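Long-range contacts in BlEst2 (PDB 6WPX), which probably hydrolyses ester bonds as a lipase or esterase, and is seen here in its propeptide form, with an autoinhibitory C-terminal domain: residues Q152-L156 and F219-L224; F385-L389 and P462-T466. All blocks are in the same frame, centred on the assembly; numbering follows the deposited sequence.

Contact 1. Residues Q152-L156 and F219-L224; sequences QLADL and FGGVYL
Leu153 enters as a knob into a hole made by Phe219, Gly220, Tyr223 and Leu224. Its two methyls divide the work: CD2 lies 3.6 Å from Tyr223 CD2 and also meets the Phe219 ring, while CD1 touches Leu224 CD1 and passes over Gly220 CA at 4.1 Å, where no side chain intervenes. Leu156 adds a CH-pi contact, its CD2 4.1 Å from the centroid of the Tyr223 ring and 19° off the normal; the same methyl reaches the edge of Phe219, 3.9 Å from CZ. Leu224 CD2 lies against CB and OE1 of Gln152, whose chain bends at chi2. The axes of the two short helical segments, from an alpha/beta-hydrolase domain, come within 11.0 Å at 98°. Ile382 of strand 377-386 packs on Leu156, Phe219 and Tyr223, and Leu380 on Leu156. No direct hydrogen bond spans the contact. The Tyr223 side chain, turned away from its own backbone N at chi1 (-170°), ends in a hydroxyl 2.6 Å from a water in the ring plane, which donates to Gln152 O at 2.8 Å. An alanine here is likely to leave that water without its phenol partner and the Leu156 methyl without its ring face.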
loop_
_atom_site.group_PDB
_atom_site.type_symbol
_atom_site.label_atom_id
_atom_site.label_comp_id
_atom_site.label_asym_id
_atom_site.label_seq_id
_atom_site.Cartn_x
_atom_site.Cartn_y
_atom_site.Cartn_z
ATOM N N GLN A 152 -2.583 -2.001 1.737
ATOM C CA GLN A 152 -3.855 -1.621 2.398
ATOM C C GLN A 152 -4.323 -0.247 1.877
ATOM O O GLN A 152 -5.511 0.058 1.912
ATOM C CB GLN A 152 -3.752 -1.628 3.932
ATOM C CG GLN A 152 -3.446 -3.028 4.532
ATOM C CD GLN A 152 -1.947 -3.229 4.744
ATOM O OE1 GLN A 152 -1.100 -2.651 4.038
ATOM N NE2 GLN A 152 -1.596 -4.084 5.707
ATOM N N LEU A 153 -3.385 0.549 1.352
ATOM C CA LEU A 153 -3.699 1.839 0.737
ATOM C C LEU A 153 -4.374 1.608 -0.620
ATOM O O LEU A 153 -5.281 2.358 -0.980
ATOM C CB LEU A 153 -2.442 2.690 0.613
ATOM C CG LEU A 153 -1.931 3.258 1.953
ATOM C CD1 LEU A 153 -0.521 3.843 1.784
ATOM C CD2 LEU A 153 -2.918 4.334 2.504
ATOM N N ALA A 154 -3.956 0.543 -1.360
ATOM C CA ALA A 154 -4.641 0.186 -2.598
ATOM C C ALA A 154 -6.047 -0.316 -2.241
ATOM O O ALA A 154 -6.983 0.029 -2.943
ATOM C CB ALA A 154 -3.863 -0.879 -3.375
ATOM N N ASP A 155 -6.201 -1.078 -1.117
ATOM C CA ASP A 155 -7.516 -1.551 -0.664
ATOM C C ASP A 155 -8.401 -0.359 -0.397
ATOM O O ASP A 155 -9.575 -0.373 -0.771
ATOM C CB ASP A 155 -7.418 -2.373 0.620
ATOM C CG ASP A 155 -6.666 -3.658 0.445
ATOM O OD1 ASP A 155 -6.375 -4.021 -0.711
ATOM O OD2 ASP A 155 -6.407 -4.332 1.459
ATOM N N LEU A 156 -7.825 0.674 0.242
ATOM C CA LEU A 156 -8.511 1.927 0.541
ATOM C C LEU A 156 -8.957 2.627 -0.735
ATOM O O LEU A 156 -10.129 3.003 -0.824
ATOM C CB LEU A 156 -7.640 2.863 1.420
ATOM C CG LEU A 156 -8.201 4.261 1.696
ATOM C CD1 LEU A 156 -9.493 4.205 2.545
ATOM C CD2 LEU A 156 -7.145 5.146 2.390
ATOM N N PHE A 219 0.428 10.882 6.062
ATOM C CA PHE A 219 -0.894 10.219 5.958
ATOM C C PHE A 219 -0.725 8.711 5.752
ATOM O O PHE A 219 -1.261 7.987 6.526
ATOM C CB PHE A 219 -1.806 10.786 4.873
ATOM C CG PHE A 219 -2.902 9.817 4.510
ATOM C CD1 PHE A 219 -3.926 9.542 5.395
ATOM C CD2 PHE A 219 -2.876 9.129 3.308
ATOM C CE1 PHE A 219 -4.905 8.620 5.077
ATOM C CE2 PHE A 219 -3.869 8.219 2.990
ATOM C CZ PHE A 219 -4.878 7.960 3.880
ATOM N N GLY A 220 -0.009 8.296 4.707
ATOM C CA GLY A 220 0.230 6.872 4.442
ATOM C C GLY A 220 0.787 6.158 5.666
ATOM O O GLY A 220 0.348 5.090 5.958
ATOM N N GLY A 221 1.753 6.783 6.333
ATOM C CA GLY A 221 2.368 6.215 7.530
ATOM C C GLY A 221 1.409 5.998 8.688
ATOM O O GLY A 221 1.356 4.905 9.252
ATOM N N VAL A 222 0.630 7.018 9.043
ATOM C CA VAL A 222 -0.317 6.915 10.165
ATOM C C VAL A 222 -1.499 6.023 9.783
ATOM O O VAL A 222 -2.023 5.341 10.637
ATOM C CB VAL A 222 -0.746 8.282 10.779
ATOM C CG1 VAL A 222 0.473 9.076 11.275
ATOM C CG2 VAL A 222 -1.548 9.105 9.800
ATOM N N TYR A 223 -1.878 5.988 8.501
ATOM C CA TYR A 223 -2.913 5.058 8.044
ATOM C C TYR A 223 -2.390 3.625 8.234
ATOM O O TYR A 223 -3.042 2.792 8.851
ATOM C CB TYR A 223 -3.286 5.293 6.573
ATOM C CG TYR A 223 -4.512 4.491 6.188
ATOM C CD1 TYR A 223 -5.795 4.953 6.483
ATOM C CD2 TYR A 223 -4.389 3.237 5.602
ATOM C CE1 TYR A 223 -6.920 4.183 6.201
ATOM C CE2 TYR A 223 -5.509 2.480 5.271
ATOM C CZ TYR A 223 -6.766 2.943 5.596
ATOM O OH TYR A 223 -7.846 2.177 5.266
ATOM N N LEU A 224 -1.197 3.347 7.713
ATOM C CA LEU A 224 -0.636 2.005 7.812
ATOM C C LEU A 224 -0.207 1.632 9.234
ATOM O O LEU A 224 -0.159 0.442 9.539
ATOM C CB LEU A 224 0.497 1.801 6.803
ATOM C CG LEU A 224 0.109 1.864 5.339
ATOM C CD1 LEU A 224 1.326 1.709 4.477
ATOM C CD2 LEU A 224 -0.936 0.789 4.958
HETATM O O HOH W 1 -7.512 0.038 3.907
#

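Contact 2. Residues F385-L389 and P462-T466; sequences FDSPL and PFNRT
Arg465 reaches Phe385 by a bent chain: chi1 (-62°) sets CG beside the backbone N, and a second turn at chi2 (-67°) folds the guanidinium over the ring. Phe385, its CG also beside the backbone N, presents one face to it. The two flat groups stack with centres 3.6 Å apart and planes only 7° from parallel, a cation-pi contact in which NH1 lies over the middle of the ring and CZ sits 3.4 Å from Phe385 CG. On the opposite face of the guanidinium rests Leu389 CD2, 3.5 Å from Arg465 NH2, so the charged plane is sandwiched between an aromatic ring and a methyl. Ser387 CB lies at the edge of the guanidinium, near its plane. The same Leu389 methyl continues to Phe463 CB at 3.7 Å.

Polar bonds fix the group's rotation: Arg465 NH1 donates to Asn464 O at 3.2 Å, nearly straight though the donor stands above the carbonyl plane, and NH2 forms a salt bridge with Glu308. This carboxylate, also bonded to Ser387 OG, probably offsets the buried charge. Ser387 OG in turn accepts from Leu389 N at 3.2 Å, a capping bond at the turn into helix 389-397. At the centre is a cation-pi stack of arginine on phenylalanine, which joins the end of strand 377-386 in one antiparallel sheet to the start of strand 462-473 in another.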
loop_
_atom_site.group_PDB
_atom_site.type_symbol
_atom_site.label_atom_id
_atom_site.label_comp_id
_atom_site.label_asym_id
_atom_site.label_seq_id
_atom_site.Cartn_x
_atom_site.Cartn_y
_atom_site.Cartn_z
ATOM N N PHE A 385 -7.498 6.364 15.160
ATOM C CA PHE A 385 -7.620 6.457 16.608
ATOM C C PHE A 385 -6.580 5.624 17.297
ATOM O O PHE A 385 -6.372 4.447 16.951
ATOM C CB PHE A 385 -8.996 5.946 17.084
ATOM C CG PHE A 385 -10.206 6.625 16.478
ATOM C CD1 PHE A 385 -10.641 6.296 15.193
ATOM C CD2 PHE A 385 -10.937 7.558 17.209
ATOM C CE1 PHE A 385 -11.747 6.924 14.632
ATOM C CE2 PHE A 385 -12.058 8.191 16.644
ATOM C CZ PHE A 385 -12.459 7.854 15.366
ATOM N N ASP A 386 -5.952 6.234 18.300
ATOM C CA ASP A 386 -5.036 5.528 19.186
ATOM C C ASP A 386 -5.917 5.379 20.459
ATOM O O ASP A 386 -6.068 6.317 21.240
ATOM C CB ASP A 386 -3.752 6.330 19.451
ATOM C CG ASP A 386 -2.779 5.605 20.379
ATOM O OD1 ASP A 386 -3.147 4.532 20.908
ATOM O OD2 ASP A 386 -1.639 6.078 20.526
ATOM N N SER A 387 -6.583 4.239 20.582
ATOM C CA SER A 387 -7.558 4.023 21.660
ATOM C C SER A 387 -7.634 2.550 22.065
ATOM O O SER A 387 -7.538 1.671 21.199
ATOM C CB SER A 387 -8.939 4.496 21.195
ATOM O OG SER A 387 -10.016 4.153 22.058
ATOM N N PRO A 388 -7.878 2.254 23.358
ATOM C CA PRO A 388 -8.023 0.844 23.775
ATOM C C PRO A 388 -9.280 0.183 23.200
ATOM O O PRO A 388 -9.418 -1.019 23.314
ATOM C CB PRO A 388 -8.110 0.938 25.309
ATOM C CG PRO A 388 -7.613 2.316 25.654
ATOM C CD PRO A 388 -8.032 3.167 24.510
ATOM N N LEU A 389 -10.136 0.979 22.533
ATOM C CA LEU A 389 -11.419 0.483 21.957
ATOM C C LEU A 389 -11.166 -0.534 20.838
ATOM O O LEU A 389 -12.050 -1.299 20.563
ATOM C CB LEU A 389 -12.278 1.645 21.450
ATOM C CG LEU A 389 -13.479 1.218 20.614
ATOM C CD1 LEU A 389 -14.565 0.646 21.493
ATOM C CD2 LEU A 389 -13.995 2.354 19.753
ATOM N N PRO A 462 -20.559 7.308 22.598
ATOM C CA PRO A 462 -20.682 6.756 21.234
ATOM C C PRO A 462 -19.312 6.565 20.553
ATOM O O PRO A 462 -18.336 7.247 20.888
ATOM C CB PRO A 462 -21.494 7.824 20.487
ATOM C CG PRO A 462 -22.160 8.633 21.556
ATOM C CD PRO A 462 -21.188 8.643 22.688
ATOM N N PHE A 463 -19.249 5.602 19.661
ATOM C CA PHE A 463 -18.032 5.353 18.858
ATOM C C PHE A 463 -18.461 5.089 17.418
ATOM O O PHE A 463 -19.614 4.784 17.179
ATOM C CB PHE A 463 -17.230 4.152 19.374
ATOM C CG PHE A 463 -17.805 2.803 19.049
ATOM C CD1 PHE A 463 -17.533 2.185 17.848
ATOM C CD2 PHE A 463 -18.618 2.139 19.946
ATOM C CE1 PHE A 463 -18.060 0.948 17.551
ATOM C CE2 PHE A 463 -19.155 0.905 19.638
ATOM C CZ PHE A 463 -18.887 0.315 18.441
ATOM N N ASN A 464 -17.491 5.178 16.520
ATOM C CA ASN A 464 -17.662 4.918 15.075
ATOM C C ASN A 464 -16.326 4.407 14.498
ATOM O O ASN A 464 -15.317 4.984 14.811
ATOM C CB ASN A 464 -18.325 6.079 14.314
ATOM C CG ASN A 464 -17.698 7.440 14.526
ATOM O OD1 ASN A 464 -18.357 8.457 14.422
ATOM N ND2 ASN A 464 -16.416 7.472 14.802
ATOM N N ARG A 465 -16.373 3.339 13.715
ATOM C CA ARG A 465 -15.197 2.820 12.978
ATOM C C ARG A 465 -15.681 2.311 11.628
ATOM O O ARG A 465 -16.830 1.957 11.515
ATOM C CB ARG A 465 -14.405 1.733 13.705
ATOM C CG ARG A 465 -13.776 2.165 15.013
ATOM C CD ARG A 465 -12.666 3.172 14.914
ATOM N NE ARG A 465 -11.847 3.230 16.103
ATOM C CZ ARG A 465 -12.133 3.913 17.191
ATOM N NH1 ARG A 465 -13.233 4.632 17.261
ATOM N NH2 ARG A 465 -11.304 3.889 18.210
ATOM N N THR A 466 -14.772 2.256 10.683
ATOM C CA THR A 466 -15.013 1.784 9.327
ATOM C C THR A 466 -13.970 0.730 9.019
ATOM O O THR A 466 -12.772 1.016 9.048
ATOM C CB THR A 466 -14.923 2.928 8.321
ATOM O OG1 THR A 466 -15.621 4.072 8.807
ATOM C CG2 THR A 466 -15.467 2.527 6.971
#

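Both segments of contact 1 precede those of contact 2 in the chain. The centres of the two contacts are about 17 Å apart, and about 6 Å separate their nearest atoms. The centre of contact 1 lies about 6 Å from the centre of the chain, that of contact 2 about 22 Å, between two antiparallel sheets of the C-terminal region. Strand 377-386 links them, since its Leu380 and Ile382 pack on the helices of contact 1 and its end carries Phe385 of contact 2. Strand 290-297, beside it in the same sheet, also touches both. The C-terminal beta region thus presses on hydrolase-domain helices, consistent with its autoinhibitory effect, while contact 2 joins two sheets within that region.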